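Long-range contacts in C-domain type II peptide synthetase (Streptomyces globisporus, PDB 4ZNM), which is a condensation-domain protein of the type II peptide synthetase kind, belonging to the CoA-acyltransferase clan: residues 20-25 / 346-351; 210-215 / 341-346; 293-298 / 310-315; 370-375 / 409-414. All coordinates share one frame; numbering follows the deposited sequence.

In the fold
The chain starts near segment 20-25, which waits more than 300 residues for its partner. Interaction 1 closes that long loop against 346-351. Nested within it, interaction 2 joins helix 207-219 to the turn after helix 339-342. The two contacts share Pro346. Interaction 3 is nested deeper still and closes a short loop between strands 288-295 and 312-319. Interaction 4 follows in series and pairs strands 366-373 and 410-416 of the five-stranded sheet. Asn312 and Ser295 of interaction 3 bind Glu344 of interaction 2, and Asn312 also binds Phe347 of interaction 1. Thr293 reaches Phe371 of interaction 4, so the hairpin links the segment from Glu344 to Phe347 to the five-stranded sheet.

Interaction 1 (20-25 / 346-351); sequences LSFHQE and PFSRLI
Phe22 and Pro346 bring the two backbones closest, with their CA atoms 6.3 Å apart, where two short helices meet near their N-terminal ends. Ser21 is the N-cap of helix 22-28 and forms a capping box with Gln24. Pro346 holds the N-cap position of helix 347-350.

The Phe22 side chain reaches toward helix 347-350 and touches its N-cap, Pro346, as well as Ser348 and Arg349. It runs alongside Pro346, and Phe22 CD2 lies 3.5 Å from Pro346 CG. The rim of the same ring meets Arg349. The Arg349 chain bends at chi2 (-63°), which folds its guanidinium back toward Phe22. Phe22 CE1 then sits over one face of that group, 3.5 Å from Arg349 NH1. The two planes are 71° apart, so this is a ring edge against a flat cation and not a stack.

Beside the ring, Ser348 OG donates to Glu25 OE1 at 3.0 Å. It comes from the anti side of the carboxylate and 27° out of its plane. The other oxygen, Glu25 OE2, forms a salt bridge with Arg201 of helix 193-203. Arg201 also lies close to Arg349, so Glu25 probably offsets some of the positive charge gathered there. Phe22 N is bound by Glu200 of the same helix. The contact thus joins the N-terminal helix to helix 347-350, with helix 193-203 alongside.

A water links the two backbones. It accepts from Ser348 N at 2.9 Å and makes a weak bond to Phe22 O, also at 2.9 Å.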
loop_
_atom_site.group_PDB
_atom_site.type_symbol
_atom_site.label_atom_id
_atom_site.label_comp_id
_atom_site.label_asym_id
_atom_site.label_seq_id
_atom_site.Cartn_x
_atom_site.Cartn_y
_atom_site.Cartn_z
ATOM N N LEU A 20 -3.733 10.936 -17.300
ATOM C CA LEU A 20 -3.476 9.881 -16.324
ATOM C C LEU A 20 -2.141 10.217 -15.717
ATOM O O LEU A 20 -1.218 10.661 -16.428
ATOM C CB LEU A 20 -3.427 8.480 -16.937
ATOM C CG LEU A 20 -4.688 7.845 -17.512
ATOM C CD1 LEU A 20 -4.339 6.489 -18.145
ATOM C CD2 LEU A 20 -5.728 7.661 -16.448
ATOM N N SER A 21 -2.019 9.989 -14.421
ATOM C CA SER A 21 -0.721 10.105 -13.766
ATOM C C SER A 21 0.237 9.023 -14.262
ATOM O O SER A 21 -0.195 8.033 -14.840
ATOM C CB SER A 21 -0.881 9.970 -12.270
ATOM O OG SER A 21 -1.338 8.662 -11.933
ATOM N N PHE A 22 1.534 9.186 -13.998
ATOM C CA PHE A 22 2.493 8.129 -14.251
ATOM C C PHE A 22 2.119 6.862 -13.493
ATOM O O PHE A 22 2.214 5.748 -14.046
ATOM C CB PHE A 22 3.909 8.580 -13.872
ATOM C CG PHE A 22 4.504 9.589 -14.809
ATOM C CD1 PHE A 22 4.280 9.520 -16.179
ATOM C CD2 PHE A 22 5.322 10.592 -14.331
ATOM C CE1 PHE A 22 4.845 10.429 -17.040
ATOM C CE2 PHE A 22 5.891 11.515 -15.195
ATOM C CZ PHE A 22 5.655 11.427 -16.550
ATOM N N HIS A 23 1.637 6.999 -12.260
ATOM C CA HIS A 23 1.247 5.821 -11.545
ATOM C C HIS A 23 0.080 5.122 -12.254
ATOM O O HIS A 23 0.040 3.910 -12.340
ATOM C CB HIS A 23 0.846 6.146 -10.121
ATOM C CG HIS A 23 0.345 4.958 -9.371
ATOM N ND1 HIS A 23 1.147 3.872 -9.074
ATOM C CD2 HIS A 23 -0.885 4.665 -8.880
ATOM C CE1 HIS A 23 0.440 2.975 -8.408
ATOM N NE2 HIS A 23 -0.793 3.430 -8.273
ATOM N N GLN A 24 -0.885 5.891 -12.719
ATOM C CA GLN A 24 -2.040 5.312 -13.395
ATOM C C GLN A 24 -1.611 4.653 -14.735
ATOM O O GLN A 24 -2.161 3.621 -15.124
ATOM C CB GLN A 24 -3.104 6.388 -13.592
ATOM C CG GLN A 24 -3.786 6.712 -12.244
ATOM C CD GLN A 24 -4.643 7.962 -12.246
ATOM O OE1 GLN A 24 -4.556 8.784 -13.151
ATOM N NE2 GLN A 24 -5.454 8.127 -11.186
ATOM N N GLU A 25 -0.630 5.237 -15.416
ATOM C CA GLU A 25 -0.005 4.591 -16.591
ATOM C C GLU A 25 0.592 3.220 -16.256
ATOM O O GLU A 25 0.444 2.241 -17.005
ATOM C CB GLU A 25 1.117 5.457 -17.169
ATOM C CG GLU A 25 0.664 6.639 -17.960
ATOM C CD GLU A 25 1.823 7.415 -18.599
ATOM O OE1 GLU A 25 3.008 6.974 -18.552
ATOM O OE2 GLU A 25 1.519 8.490 -19.151
ATOM N N PRO A 346 9.723 7.661 -12.444
ATOM C CA PRO A 346 8.429 6.995 -12.631
ATOM C C PRO A 346 8.608 5.745 -13.474
ATOM O O PRO A 346 9.153 5.830 -14.591
ATOM C CB PRO A 346 7.575 8.037 -13.365
ATOM C CG PRO A 346 8.390 9.299 -13.397
ATOM C CD PRO A 346 9.800 8.934 -13.181
ATOM N N PHE A 347 8.140 4.608 -12.963
ATOM C CA PHE A 347 8.442 3.335 -13.586
ATOM C C PHE A 347 7.991 3.258 -15.052
ATOM O O PHE A 347 8.669 2.644 -15.862
ATOM C CB PHE A 347 7.814 2.185 -12.791
ATOM C CG PHE A 347 8.277 0.823 -13.242
ATOM C CD1 PHE A 347 7.424 -0.034 -13.886
ATOM C CD2 PHE A 347 9.577 0.412 -13.026
ATOM C CE1 PHE A 347 7.848 -1.301 -14.303
ATOM C CE2 PHE A 347 9.999 -0.845 -13.434
ATOM C CZ PHE A 347 9.132 -1.693 -14.075
ATOM N N SER A 348 6.855 3.866 -15.393
ATOM C CA SER A 348 6.343 3.789 -16.761
ATOM C C SER A 348 7.308 4.457 -17.755
ATOM O O SER A 348 7.343 4.090 -18.931
ATOM C CB SER A 348 4.950 4.432 -16.858
ATOM O OG SER A 348 5.056 5.827 -16.659
ATOM N N ARG A 349 8.120 5.390 -17.268
ATOM C CA ARG A 349 9.187 6.004 -18.065
ATOM C C ARG A 349 10.520 5.243 -18.022
ATOM O O ARG A 349 11.345 5.353 -18.929
ATOM C CB ARG A 349 9.430 7.449 -17.590
ATOM C CG ARG A 349 8.313 8.426 -17.970
ATOM C CD ARG A 349 8.147 8.576 -19.489
ATOM N NE ARG A 349 6.950 9.347 -19.835
ATOM C CZ ARG A 349 6.919 10.668 -20.003
ATOM N NH1 ARG A 349 5.773 11.269 -20.314
ATOM N NH2 ARG A 349 8.024 11.395 -19.852
ATOM N N LEU A 350 10.743 4.503 -16.951
ATOM C CA LEU A 350 11.974 3.744 -16.811
ATOM C C LEU A 350 11.918 2.451 -17.631
ATOM O O LEU A 350 12.876 2.095 -18.276
ATOM C CB LEU A 350 12.231 3.418 -15.345
ATOM C CG LEU A 350 13.303 2.366 -15.036
ATOM C CD1 LEU A 350 14.607 2.776 -15.688
ATOM C CD2 LEU A 350 13.504 2.171 -13.551
ATOM N N ILE A 351 10.796 1.742 -17.602
ATOM C CA ILE A 351 10.774 0.377 -18.109
ATOM C C ILE A 351 11.105 0.287 -19.619
ATOM O O ILE A 351 11.739 -0.670 -20.042
ATOM C CB ILE A 351 9.426 -0.304 -17.787
ATOM C CG1 ILE A 351 9.425 -1.733 -18.292
ATOM C CG2 ILE A 351 8.256 0.459 -18.359
ATOM C CD1 ILE A 351 10.272 -2.644 -17.486
HETATM O O HOH W 1 4.959 4.961 -13.488
#

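Interaction 2 (210-215 / 341-346); sequences AVSKEF and FTHELP
Phe215 and His343 make the aromatic part of the contact. Their rings form an offset stack, with centroids 4.1 Å apart and planes at 13°. His343 CD2 lies over the centre of the Phe215 ring, 3.5 Å from Phe215 CG. Phe215 CB adds a CH-pi contact to the same face of the imidazole, 3.9 Å from its centroid. Thr342 CG2 covers the opposite face of that ring, so His343 is held between a phenyl ring and a methyl group.

Between the two segments the polar part is slight. Ser212 OG and His343 ND1 are 3.4 Å apart, a weak hydrogen bond in which either atom could be the donor. The hydroxyl approaches the imidazole at its edge, close to the ring plane. Ser212 OG turns beside its own backbone N (chi1 -70°) and also bonds to Arg208 O, one turn earlier in helix 207-219.

That helix packs here on the turn that leaves helix 339-342. His343 is the first residue to lose helical angles, and the chain then runs to Pro346, the N-cap of the next helix. Two backbone carbonyls of the turn are bound by the same helix: Trp216 NE1 binds His343 O, and Arg208 NH1 binds Glu344 O.

The apolar part belongs to Leu345. Leu345 CD1 meets Lys213 CG at 3.8 Å, the two side chains crossing at about a right angle. Its other methyl, Leu345 CD2, is 4.0 Å from Ser212 CB.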
loop_
_atom_site.group_PDB
_atom_site.type_symbol
_atom_site.label_atom_id
_atom_site.label_comp_id
_atom_site.label_asym_id
_atom_site.label_seq_id
_atom_site.Cartn_x
_atom_site.Cartn_y
_atom_site.Cartn_z
ATOM N N ALA A 210 17.875 12.388 -17.832
ATOM C CA ALA A 210 18.742 11.701 -18.770
ATOM C C ALA A 210 19.883 11.029 -18.013
ATOM O O ALA A 210 20.226 9.891 -18.304
ATOM C CB ALA A 210 19.264 12.668 -19.797
ATOM N N VAL A 211 20.449 11.732 -17.030
ATOM C CA VAL A 211 21.463 11.164 -16.147
ATOM C C VAL A 211 20.927 9.901 -15.424
ATOM O O VAL A 211 21.616 8.882 -15.335
ATOM C CB VAL A 211 21.947 12.217 -15.131
ATOM C CG1 VAL A 211 22.938 11.612 -14.158
ATOM C CG2 VAL A 211 22.595 13.400 -15.836
ATOM N N SER A 212 19.695 9.954 -14.922
ATOM C CA SER A 212 19.167 8.833 -14.168
ATOM C C SER A 212 18.891 7.642 -15.092
ATOM O O SER A 212 19.123 6.489 -14.724
ATOM C CB SER A 212 17.881 9.230 -13.419
ATOM O OG SER A 212 18.157 10.124 -12.348
ATOM N N LYS A 213 18.382 7.930 -16.286
ATOM C CA LYS A 213 18.118 6.884 -17.284
ATOM C C LYS A 213 19.404 6.148 -17.604
ATOM O O LYS A 213 19.396 4.928 -17.725
ATOM C CB LYS A 213 17.503 7.467 -18.574
ATOM C CG LYS A 213 16.014 7.716 -18.431
ATOM C CD LYS A 213 15.367 8.395 -19.616
ATOM C CE LYS A 213 13.872 8.522 -19.360
ATOM N NZ LYS A 213 13.086 8.773 -20.576
ATOM N N GLU A 214 20.500 6.885 -17.719
ATOM C CA GLU A 214 21.786 6.254 -18.034
ATOM C C GLU A 214 22.231 5.423 -16.842
ATOM O O GLU A 214 22.757 4.342 -17.023
ATOM C CB GLU A 214 22.864 7.277 -18.395
ATOM C CG GLU A 214 23.982 6.683 -19.277
ATOM C CD GLU A 214 25.117 7.668 -19.560
ATOM O OE1 GLU A 214 24.832 8.846 -19.873
ATOM O OE2 GLU A 214 26.297 7.258 -19.477
ATOM N N PHE A 215 21.996 5.908 -15.624
ATOM C CA PHE A 215 22.282 5.101 -14.436
ATOM C C PHE A 215 21.523 3.768 -14.447
ATOM O O PHE A 215 22.095 2.719 -14.181
ATOM C CB PHE A 215 21.937 5.865 -13.149
ATOM C CG PHE A 215 21.845 4.975 -11.940
ATOM C CD1 PHE A 215 22.972 4.667 -11.220
ATOM C CD2 PHE A 215 20.643 4.430 -11.545
ATOM C CE1 PHE A 215 22.903 3.835 -10.142
ATOM C CE2 PHE A 215 20.576 3.578 -10.464
ATOM C CZ PHE A 215 21.708 3.300 -9.752
ATOM N N PHE A 341 16.792 5.652 -4.735
ATOM C CA PHE A 341 16.041 6.845 -4.443
ATOM C C PHE A 341 16.709 8.067 -5.075
ATOM O O PHE A 341 16.024 8.971 -5.523
ATOM C CB PHE A 341 15.882 7.016 -2.924
ATOM C CG PHE A 341 14.919 6.023 -2.298
ATOM C CD1 PHE A 341 13.562 6.086 -2.578
ATOM C CD2 PHE A 341 15.365 5.043 -1.426
ATOM C CE1 PHE A 341 12.681 5.185 -2.016
ATOM C CE2 PHE A 341 14.478 4.142 -0.852
ATOM C CZ PHE A 341 13.138 4.211 -1.153
ATOM N N THR A 342 18.036 8.108 -5.118
ATOM C CA THR A 342 18.714 9.247 -5.756
ATOM C C THR A 342 18.308 9.366 -7.214
ATOM O O THR A 342 18.082 10.463 -7.730
ATOM C CB THR A 342 20.239 9.118 -5.678
ATOM O OG1 THR A 342 20.636 9.268 -4.319
ATOM C CG2 THR A 342 20.947 10.185 -6.537
ATOM N N HIS A 343 18.200 8.221 -7.877
ATOM C CA HIS A 343 17.918 8.227 -9.310
ATOM C C HIS A 343 16.504 7.834 -9.623
ATOM O O HIS A 343 16.203 7.436 -10.750
ATOM C CB HIS A 343 18.865 7.289 -10.040
ATOM C CG HIS A 343 20.297 7.708 -9.955
ATOM N ND1 HIS A 343 20.805 8.758 -10.690
ATOM C CD2 HIS A 343 21.330 7.213 -9.234
ATOM C CE1 HIS A 343 22.099 8.888 -10.430
ATOM N NE2 HIS A 343 22.443 7.959 -9.556
ATOM N N GLU A 344 15.621 7.966 -8.644
ATOM C CA GLU A 344 14.277 7.434 -8.825
ATOM C C GLU A 344 13.597 8.040 -10.048
ATOM O O GLU A 344 13.611 9.255 -10.262
ATOM C CB GLU A 344 13.400 7.669 -7.590
ATOM C CG GLU A 344 12.007 7.109 -7.790
ATOM C CD GLU A 344 11.082 7.161 -6.549
ATOM O OE1 GLU A 344 11.542 7.578 -5.471
ATOM O OE2 GLU A 344 9.880 6.798 -6.684
ATOM N N LEU A 345 12.949 7.167 -10.812
ATOM C CA LEU A 345 12.107 7.590 -11.930
ATOM C C LEU A 345 10.725 6.952 -11.908
ATOM O O LEU A 345 10.577 5.805 -11.467
ATOM C CB LEU A 345 12.783 7.226 -13.256
ATOM C CG LEU A 345 14.107 7.916 -13.619
ATOM C CD1 LEU A 345 14.628 7.310 -14.900
ATOM C CD2 LEU A 345 13.921 9.428 -13.773
ATOM N N PRO A 346 9.723 7.661 -12.444
ATOM C CA PRO A 346 8.429 6.995 -12.631
ATOM C C PRO A 346 8.608 5.745 -13.474
ATOM O O PRO A 346 9.153 5.830 -14.591
ATOM C CB PRO A 346 7.575 8.037 -13.365
ATOM C CG PRO A 346 8.390 9.299 -13.397
ATOM C CD PRO A 346 9.800 8.934 -13.181
#

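Interaction 3 (293-298 / 310-315); sequences TFSGGR and FINFLP
Thr293 and Leu314 bond to each other twice through their backbones, Thr293 N to Leu314 O at 2.9 Å and Leu314 N to Thr293 O at 2.8 Å. Ser295 and Asn312 form the second such pair. Ser295 N to Asn312 O is 2.8 Å, but Asn312 N to Ser295 O is longer at 3.2 Å. These bonds hold an antiparallel beta hairpin, whose strands 288-295 and 312-319 make a two-stranded sheet. Phe294 and Phe313 are the non-hydrogen-bonded pair between them.

On one face, Ser295 OG and Asn312 ND2 both bind Glu344 OE2, while Asn312 OD1 accepts from Phe347 N. Two neighbouring strand residues thus fasten the segment that leads into helix 347-350. Thr293 OG1 reaches across to Phe371 O of strand 366-373.

The other face is aromatic. The edge of Phe313 points at the face of Phe294 in a T-shaped pair, centroids 5.9 Å apart and planes at 78°. Ile311 CD1 lies over a face of Phe294, 4.2 Å from its centroid.

Past the strands, Gly297 takes a positive phi (75°), and Gly297 CA makes a CA-H...O contact with Phe310 O. Arg298 extends from CG to NE and lays its guanidinium on Phe310. Thr306 O and Asp161 bind the guanidinium nitrogens. Arg298 CZ stands 3.9 Å from the Phe310 centroid, a cation-pi contact with planes at 27°.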
loop_
_atom_site.group_PDB
_atom_site.type_symbol
_atom_site.label_atom_id
_atom_site.label_comp_id
_atom_site.label_asym_id
_atom_site.label_seq_id
_atom_site.Cartn_x
_atom_site.Cartn_y
_atom_site.Cartn_z
ATOM N N THR A 293 10.187 -2.535 -4.908
ATOM C CA THR A 293 9.431 -2.010 -3.791
ATOM C C THR A 293 8.500 -0.982 -4.391
ATOM O O THR A 293 8.577 -0.719 -5.594
ATOM C CB THR A 293 10.358 -1.369 -2.706
ATOM O OG1 THR A 293 9.619 -1.164 -1.493
ATOM C CG2 THR A 293 10.927 -0.039 -3.179
ATOM N N PHE A 294 7.638 -0.394 -3.563
ATOM C CA PHE A 294 6.922 0.827 -3.937
ATOM C C PHE A 294 7.486 1.935 -3.080
ATOM O O PHE A 294 7.475 1.851 -1.840
ATOM C CB PHE A 294 5.403 0.743 -3.695
ATOM C CG PHE A 294 4.640 0.049 -4.758
ATOM C CD1 PHE A 294 4.381 0.676 -5.965
ATOM C CD2 PHE A 294 4.102 -1.205 -4.525
ATOM C CE1 PHE A 294 3.631 0.061 -6.935
ATOM C CE2 PHE A 294 3.366 -1.847 -5.488
ATOM C CZ PHE A 294 3.129 -1.222 -6.713
ATOM N N SER A 295 7.972 2.990 -3.715
ATOM C CA SER A 295 8.360 4.150 -2.939
ATOM C C SER A 295 7.096 4.938 -2.587
ATOM O O SER A 295 6.046 4.706 -3.171
ATOM C CB SER A 295 9.336 5.011 -3.722
ATOM O OG SER A 295 8.624 5.678 -4.751
ATOM N N GLY A 296 7.208 5.891 -1.665
ATOM C CA GLY A 296 6.063 6.714 -1.308
ATOM C C GLY A 296 5.651 7.672 -2.432
ATOM O O GLY A 296 4.474 8.016 -2.554
ATOM N N GLY A 297 6.616 8.138 -3.230
ATOM C CA GLY A 297 6.328 8.999 -4.381
ATOM C C GLY A 297 5.972 10.437 -3.987
ATOM O O GLY A 297 5.506 11.221 -4.811
ATOM N N ARG A 298 6.204 10.768 -2.718
ATOM C CA ARG A 298 5.878 12.088 -2.144
ATOM C C ARG A 298 7.087 12.873 -1.639
ATOM O O ARG A 298 7.053 13.497 -0.570
ATOM C CB ARG A 298 4.886 11.906 -1.007
ATOM C CG ARG A 298 3.555 11.369 -1.549
ATOM C CD ARG A 298 2.603 11.210 -0.452
ATOM N NE ARG A 298 1.295 10.687 -0.828
ATOM C CZ ARG A 298 0.186 11.415 -0.947
ATOM N NH1 ARG A 298 0.213 12.737 -0.836
ATOM N NH2 ARG A 298 -0.963 10.810 -1.192
ATOM N N PHE A 310 0.228 8.153 -5.227
ATOM C CA PHE A 310 1.550 8.646 -5.592
ATOM C C PHE A 310 2.599 7.558 -5.695
ATOM O O PHE A 310 3.709 7.824 -6.123
ATOM C CB PHE A 310 2.016 9.675 -4.531
ATOM C CG PHE A 310 1.326 11.002 -4.638
ATOM C CD1 PHE A 310 -0.014 11.126 -4.346
ATOM C CD2 PHE A 310 2.028 12.132 -5.004
ATOM C CE1 PHE A 310 -0.651 12.349 -4.433
ATOM C CE2 PHE A 310 1.396 13.350 -5.096
ATOM C CZ PHE A 310 0.058 13.460 -4.817
ATOM N N ILE A 311 2.294 6.349 -5.233
ATOM C CA ILE A 311 3.353 5.377 -5.011
ATOM C C ILE A 311 4.000 4.987 -6.347
ATOM O O ILE A 311 3.370 5.077 -7.407
ATOM C CB ILE A 311 2.847 4.147 -4.255
ATOM C CG1 ILE A 311 1.670 3.496 -4.977
ATOM C CG2 ILE A 311 2.504 4.535 -2.800
ATOM C CD1 ILE A 311 1.163 2.227 -4.263
ATOM N N ASN A 312 5.254 4.555 -6.286
ATOM C CA ASN A 312 6.033 4.313 -7.514
ATOM C C ASN A 312 6.837 3.003 -7.409
ATOM O O ASN A 312 7.567 2.764 -6.465
ATOM C CB ASN A 312 6.941 5.503 -7.780
ATOM C CG ASN A 312 7.754 5.350 -9.044
ATOM O OD1 ASN A 312 7.236 4.952 -10.104
ATOM N ND2 ASN A 312 9.036 5.666 -8.941
ATOM N N PHE A 313 6.604 2.135 -8.376
ATOM C CA PHE A 313 7.279 0.846 -8.521
ATOM C C PHE A 313 8.767 1.102 -8.756
ATOM O O PHE A 313 9.130 1.831 -9.677
ATOM C CB PHE A 313 6.598 0.118 -9.698
ATOM C CG PHE A 313 6.953 -1.326 -9.877
ATOM C CD1 PHE A 313 6.180 -2.327 -9.298
ATOM C CD2 PHE A 313 8.017 -1.687 -10.710
ATOM C CE1 PHE A 313 6.454 -3.668 -9.526
ATOM C CE2 PHE A 313 8.305 -3.021 -10.941
ATOM C CZ PHE A 313 7.511 -4.014 -10.348
ATOM N N LEU A 314 9.616 0.558 -7.891
ATOM C CA LEU A 314 11.019 0.950 -7.832
ATOM C C LEU A 314 11.915 -0.296 -7.722
ATOM O O LEU A 314 11.935 -0.969 -6.686
ATOM C CB LEU A 314 11.257 1.875 -6.640
ATOM C CG LEU A 314 12.701 2.326 -6.404
ATOM C CD1 LEU A 314 13.197 3.172 -7.577
ATOM C CD2 LEU A 314 12.852 3.073 -5.071
ATOM N N PRO A 315 12.642 -0.630 -8.791
ATOM C CA PRO A 315 13.377 -1.902 -8.709
ATOM C C PRO A 315 14.685 -1.784 -7.932
ATOM O O PRO A 315 15.463 -0.851 -8.136
ATOM C CB PRO A 315 13.619 -2.263 -10.175
ATOM C CG PRO A 315 13.451 -0.995 -10.937
ATOM C CD PRO A 315 12.521 -0.132 -10.169
HETATM O O HOH W 2 5.540 9.990 -7.520
#

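Interaction 4 (370-375 / 409-414); sequences VFQAVH and GVLWSI
Val370 and Trp412 share the shortest of five backbone hydrogen bonds, Trp412 N to Val370 O at 2.8 Å. The other four are Val370 N to Val410 O, Gln372 N to Trp412 O, Ile414 N to Gln372 O and Val374 N to Ile414 O, all at 2.9 Å. The bonds zigzag between the strands, as in a regular parallel ladder. The axes of the short strand segments are 18° apart.

Side chains of the two strands meet on both faces. On one, Phe371 extends anti to its amide nitrogen (chi1 -166°) and reaches over the indole of Trp412. Phe371 CD2 comes within 3.6 Å of Trp412 CG, with the planes at 35°, an oblique pair. Farther along, Phe371 CZ touches Ile414 CG1 at 4.1 Å. On the other face, Leu411 CD1 packs on Val370 CB at 3.7 Å. Leu411 CD1 is also 3.9 Å from Gln372 OE1. Just past the paired residues of its strand, Val374 places CG2 3.3 Å from Ser413 OG.

Tyr276 of helix 268-284 touches both aromatic rings and probably helps to position them. It stacks on Phe371 and meets Trp412 edge-to-face, and Phe441 of helix 435-454 also makes an edge-to-face pair with Trp412.

These are strands 366-373 and 410-416, next to each other in the mixed five-stranded sheet. The chain between them passes through strands 383-385 and 388-392 of the six-stranded sheet. Chemically, five main-chain hydrogen bonds hold the strands together, and the side chains add mainly apolar and aromatic contact.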
loop_
_atom_site.group_PDB
_atom_site.type_symbol
_atom_site.label_atom_id
_atom_site.label_comp_id
_atom_site.label_asym_id
_atom_site.label_seq_id
_atom_site.Cartn_x
_atom_site.Cartn_y
_atom_site.Cartn_z
ATOM N N VAL A 370 6.481 -8.080 -4.828
ATOM C CA VAL A 370 6.860 -6.755 -4.387
ATOM C C VAL A 370 6.981 -6.765 -2.857
ATOM O O VAL A 370 6.156 -7.358 -2.168
ATOM C CB VAL A 370 5.802 -5.711 -4.810
ATOM C CG1 VAL A 370 6.202 -4.335 -4.378
ATOM C CG2 VAL A 370 5.585 -5.712 -6.319
ATOM N N PHE A 371 7.953 -6.048 -2.331
ATOM C CA PHE A 371 8.143 -5.962 -0.888
ATOM C C PHE A 371 8.170 -4.488 -0.514
ATOM O O PHE A 371 9.102 -3.785 -0.865
ATOM C CB PHE A 371 9.423 -6.681 -0.487
ATOM C CG PHE A 371 9.557 -6.945 1.007
ATOM C CD1 PHE A 371 10.037 -5.976 1.860
ATOM C CD2 PHE A 371 9.235 -8.183 1.529
ATOM C CE1 PHE A 371 10.160 -6.224 3.231
ATOM C CE2 PHE A 371 9.358 -8.449 2.894
ATOM C CZ PHE A 371 9.825 -7.462 3.745
ATOM N N GLN A 372 7.125 -4.020 0.166
ATOM C CA GLN A 372 6.970 -2.591 0.426
ATOM C C GLN A 372 6.764 -2.249 1.874
ATOM O O GLN A 372 6.147 -2.986 2.615
ATOM C CB GLN A 372 5.783 -2.007 -0.364
ATOM C CG GLN A 372 4.423 -2.039 0.272
ATOM C CD GLN A 372 3.422 -1.179 -0.483
ATOM O OE1 GLN A 372 2.451 -1.687 -1.015
ATOM N NE2 GLN A 372 3.651 0.132 -0.517
ATOM N N ALA A 373 7.236 -1.068 2.229
ATOM C CA ALA A 373 6.868 -0.429 3.477
ATOM C C ALA A 373 5.719 0.517 3.179
ATOM O O ALA A 373 5.751 1.273 2.232
ATOM C CB ALA A 373 8.072 0.325 4.083
ATOM N N VAL A 374 4.689 0.459 3.995
ATOM C CA VAL A 374 3.605 1.409 3.922
ATOM C C VAL A 374 4.130 2.791 4.255
ATOM O O VAL A 374 4.802 2.986 5.265
ATOM C CB VAL A 374 2.468 1.023 4.891
ATOM C CG1 VAL A 374 1.378 2.070 4.874
ATOM C CG2 VAL A 374 1.887 -0.296 4.511
ATOM N N HIS A 375 3.799 3.751 3.407
ATOM C CA HIS A 375 4.224 5.124 3.597
ATOM C C HIS A 375 3.045 5.967 4.071
ATOM O O HIS A 375 2.060 6.177 3.359
ATOM C CB HIS A 375 4.806 5.682 2.297
ATOM C CG HIS A 375 5.188 7.123 2.386
ATOM N ND1 HIS A 375 6.376 7.552 2.941
ATOM C CD2 HIS A 375 4.531 8.239 1.992
ATOM C CE1 HIS A 375 6.430 8.872 2.891
ATOM N NE2 HIS A 375 5.323 9.313 2.319
ATOM N N GLY A 409 0.444 -10.323 -9.147
ATOM C CA GLY A 409 1.638 -10.649 -8.391
ATOM C C GLY A 409 1.411 -10.898 -6.924
ATOM O O GLY A 409 0.275 -11.071 -6.464
ATOM N N VAL A 410 2.516 -10.951 -6.202
ATOM C CA VAL A 410 2.515 -11.185 -4.754
ATOM C C VAL A 410 2.950 -9.885 -4.103
ATOM O O VAL A 410 3.877 -9.228 -4.589
ATOM C CB VAL A 410 3.455 -12.340 -4.383
ATOM C CG1 VAL A 410 3.568 -12.507 -2.894
ATOM C CG2 VAL A 410 2.974 -13.624 -5.026
ATOM N N LEU A 411 2.277 -9.480 -3.035
ATOM C CA LEU A 411 2.638 -8.239 -2.402
ATOM C C LEU A 411 2.850 -8.423 -0.894
ATOM O O LEU A 411 1.967 -8.912 -0.180
ATOM C CB LEU A 411 1.582 -7.192 -2.655
ATOM C CG LEU A 411 1.769 -5.863 -1.948
ATOM C CD1 LEU A 411 3.008 -5.234 -2.460
ATOM C CD2 LEU A 411 0.590 -4.956 -2.204
ATOM N N TRP A 412 4.034 -8.035 -0.429
ATOM C CA TRP A 412 4.295 -7.917 1.010
ATOM C C TRP A 412 4.175 -6.465 1.380
ATOM O O TRP A 412 4.814 -5.615 0.781
ATOM C CB TRP A 412 5.683 -8.405 1.390
ATOM C CG TRP A 412 6.016 -9.780 1.054
ATOM C CD1 TRP A 412 6.269 -10.272 -0.177
ATOM C CD2 TRP A 412 6.211 -10.860 1.970
ATOM N NE1 TRP A 412 6.583 -11.601 -0.094
ATOM C CE2 TRP A 412 6.557 -11.981 1.217
ATOM C CE3 TRP A 412 6.124 -10.975 3.361
ATOM C CZ2 TRP A 412 6.812 -13.227 1.806
ATOM C CZ3 TRP A 412 6.368 -12.197 3.935
ATOM C CH2 TRP A 412 6.719 -13.301 3.164
ATOM N N SER A 413 3.364 -6.180 2.385
ATOM C CA SER A 413 3.071 -4.817 2.813
ATOM C C SER A 413 3.317 -4.717 4.325
ATOM O O SER A 413 2.570 -5.309 5.101
ATOM C CB SER A 413 1.621 -4.461 2.461
ATOM O OG SER A 413 1.289 -3.133 2.841
ATOM N N ILE A 414 4.368 -3.994 4.718
ATOM C CA ILE A 414 4.795 -3.892 6.108
ATOM C C ILE A 414 4.515 -2.498 6.658
ATOM O O ILE A 414 5.064 -1.528 6.127
ATOM C CB ILE A 414 6.298 -4.156 6.265
ATOM C CG1 ILE A 414 6.736 -5.410 5.501
ATOM C CG2 ILE A 414 6.664 -4.244 7.730
ATOM C CD1 ILE A 414 6.174 -6.664 6.017
#